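Local coordinates for response regulator CheY-like protein (Mesorhizobium loti, PDB 3SNK), which probably forms the receiver-like N-terminal domain of a pilus assembly protein that is thought to bind and hydrolyse ATP, at residues P89-S94 and D112-P117. Residues are numbered along the deposited sequence; the frame is centred on the assembly and turned at random.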
loop_
_atom_site.group_PDB
_atom_site.type_symbol
_atom_site.label_atom_id
_atom_site.label_comp_id
_atom_site.label_asym_id
_atom_site.label_seq_id
_atom_site.Cartn_x
_atom_site.Cartn_y
_atom_site.Cartn_z
ATOM N N PRO A 89 0.385 5.633 -7.482
ATOM C CA PRO A 89 0.998 4.296 -7.423
ATOM C C PRO A 89 0.571 3.542 -6.171
ATOM O O PRO A 89 0.435 4.118 -5.072
ATOM C CB PRO A 89 2.509 4.581 -7.388
ATOM C CG PRO A 89 2.651 5.976 -7.910
ATOM C CD PRO A 89 1.412 6.697 -7.505
ATOM N N LEU A 90 0.353 2.240 -6.346
ATOM C CA LEU A 90 -0.059 1.364 -5.283
ATOM C C LEU A 90 0.966 0.262 -5.137
ATOM O O LEU A 90 1.322 -0.405 -6.117
ATOM C CB LEU A 90 -1.473 0.804 -5.587
ATOM C CG LEU A 90 -1.981 -0.381 -4.719
ATOM C CD1 LEU A 90 -2.164 0.036 -3.293
ATOM C CD2 LEU A 90 -3.350 -0.896 -5.240
ATOM N N ILE A 91 1.497 0.117 -3.934
ATOM C CA ILE A 91 2.475 -0.946 -3.671
ATOM C C ILE A 91 1.738 -1.974 -2.865
ATOM O O ILE A 91 1.219 -1.648 -1.792
ATOM C CB ILE A 91 3.793 -0.451 -3.023
ATOM C CG1 ILE A 91 4.539 0.473 -4.001
ATOM C CG2 ILE A 91 4.686 -1.646 -2.621
ATOM C CD1 ILE A 91 5.585 1.399 -3.343
ATOM N N ALA A 92 1.623 -3.192 -3.410
ATOM C CA ALA A 92 0.909 -4.251 -2.697
ATOM C C ALA A 92 1.892 -5.173 -2.009
ATOM O O ALA A 92 2.895 -5.577 -2.593
ATOM C CB ALA A 92 0.024 -5.033 -3.648
ATOM N N VAL A 93 1.609 -5.470 -0.734
ATOM C CA VAL A 93 2.388 -6.387 0.079
ATOM C C VAL A 93 1.427 -7.478 0.506
ATOM O O VAL A 93 0.343 -7.202 1.038
ATOM C CB VAL A 93 3.116 -5.721 1.287
ATOM C CG1 VAL A 93 4.056 -6.712 1.978
ATOM C CG2 VAL A 93 3.877 -4.473 0.853
ATOM N N SER A 94 1.805 -8.721 0.254
ATOM C CA SER A 94 0.972 -9.834 0.661
ATOM C C SER A 94 1.807 -11.056 0.908
ATOM O O SER A 94 2.971 -11.119 0.504
ATOM C CB SER A 94 -0.072 -10.134 -0.419
ATOM O OG SER A 94 0.503 -10.832 -1.514
ATOM N N ASP A 112 3.840 -2.502 -7.799
ATOM C CA ASP A 112 4.727 -3.513 -7.261
ATOM C C ASP A 112 3.972 -4.523 -6.382
ATOM O O ASP A 112 3.069 -4.151 -5.646
ATOM C CB ASP A 112 5.881 -2.849 -6.468
ATOM C CG ASP A 112 6.675 -1.792 -7.243
ATOM O OD1 ASP A 112 7.605 -2.170 -7.979
ATOM O OD2 ASP A 112 6.366 -0.585 -7.099
ATOM N N TRP A 113 4.359 -5.797 -6.476
ATOM C CA TRP A 113 3.837 -6.893 -5.664
ATOM C C TRP A 113 4.949 -7.438 -4.747
ATOM O O TRP A 113 5.730 -8.282 -5.169
ATOM C CB TRP A 113 3.311 -8.021 -6.541
ATOM C CG TRP A 113 2.080 -7.768 -7.364
ATOM C CD1 TRP A 113 1.373 -6.605 -7.495
ATOM C CD2 TRP A 113 1.466 -8.717 -8.233
ATOM N NE1 TRP A 113 0.348 -6.778 -8.398
ATOM C CE2 TRP A 113 0.374 -8.074 -8.856
ATOM C CE3 TRP A 113 1.717 -10.072 -8.525
ATOM C CZ2 TRP A 113 -0.482 -8.744 -9.736
ATOM C CZ3 TRP A 113 0.876 -10.728 -9.408
ATOM C CH2 TRP A 113 -0.197 -10.061 -10.018
ATOM N N LEU A 114 5.017 -6.969 -3.508
ATOM C CA LEU A 114 6.068 -7.404 -2.591
ATOM C C LEU A 114 5.560 -8.527 -1.708
ATOM O O LEU A 114 4.389 -8.536 -1.324
ATOM C CB LEU A 114 6.588 -6.217 -1.763
ATOM C CG LEU A 114 7.026 -4.964 -2.585
ATOM C CD1 LEU A 114 7.374 -3.799 -1.667
ATOM C CD2 LEU A 114 8.207 -5.270 -3.515
ATOM N N HIS A 115 6.423 -9.516 -1.453
ATOM C CA HIS A 115 6.117 -10.714 -0.675
ATOM C C HIS A 115 6.764 -10.612 0.706
ATOM O O HIS A 115 7.948 -10.289 0.807
ATOM C CB HIS A 115 6.591 -11.961 -1.458
ATOM C CG HIS A 115 6.224 -13.282 -0.844
ATOM N ND1 HIS A 115 4.918 -13.756 -0.866
ATOM C CD2 HIS A 115 7.020 -14.220 -0.270
ATOM C CE1 HIS A 115 4.955 -14.940 -0.268
ATOM N NE2 HIS A 115 6.197 -15.262 0.113
ATOM N N LYS A 116 5.975 -10.876 1.767
ATOM C CA LYS A 116 6.392 -10.825 3.172
ATOM C C LYS A 116 7.275 -12.033 3.564
ATOM O O LYS A 116 6.951 -13.158 3.170
ATOM C CB LYS A 116 5.167 -10.778 4.087
ATOM C CG LYS A 116 4.821 -9.395 4.605
ATOM C CD LYS A 116 3.639 -9.474 5.563
ATOM C CE LYS A 116 3.222 -8.136 6.112
ATOM N NZ LYS A 116 2.069 -8.279 7.031
ATOM N N PRO A 117 8.367 -11.854 4.355
ATOM C CA PRO A 117 8.894 -10.593 4.920
ATOM C C PRO A 117 9.636 -9.779 3.864
ATOM O O PRO A 117 10.491 -10.324 3.157
ATOM C CB PRO A 117 9.822 -11.080 6.048
ATOM C CG PRO A 117 10.315 -12.419 5.590
ATOM C CD PRO A 117 9.205 -13.014 4.746
HETATM O O HOH W 1 2.049 -8.867 -3.137
#
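Strands 90-94 and 112-115, joined through helix 99-107 as a beta-alpha-beta crossover, are the last two strands of the parallel 2-1-3-4-5 sheet of a CheY-like receiver fold, with 112-115 at its edge. Residues Ala92 and Ser94 of the inner strand supply the backbone grip: Ala92 N donates to Asp112 O (2.8 Å), Ala92 O accepts from Leu114 N (2.7 Å), and Ser94 N reaches Leu114 O (3.0 Å). The last bond is longer, Lys116 N to Ser94 O at 3.3 Å, and its donor stands 41° out of the carbonyl plane as the chain leaves the strand.

Ile91, Val93 and Leu114 pack against one another, their branched apolar side chains suiting a face covered by helix 120-129. Ile91 turns CG2 anti to its backbone N (chi1 -65° for CG1), which brings this methyl to 3.6 Å from Leu114 CD1, while its CG1 runs beside Asp112 OD2. Val93 CG2 lies 4.2 Å from Leu114 CB, the two side chains slanting past each other; Val93 and Lys116 instead meet at about a right angle, CG1 to CG 3.8 Å.

On the opposite face the small Ala92 touches Leu105 of helix 99-107, with CB 4.4 Å from Trp113 CD1, and the Trp113 ring lies along the same helix. A water donates to both Ser94 OG and Leu114 O, bridging the strands.

After Lys116 comes a cis peptide to Pro117, a feature familiar from receiver domains. While the lysine's apolar stem packs against Val93, NZ makes salt bridges to Asp23 and Asp66, consistent with the lysine that reaches the acidic pocket of receiver domains.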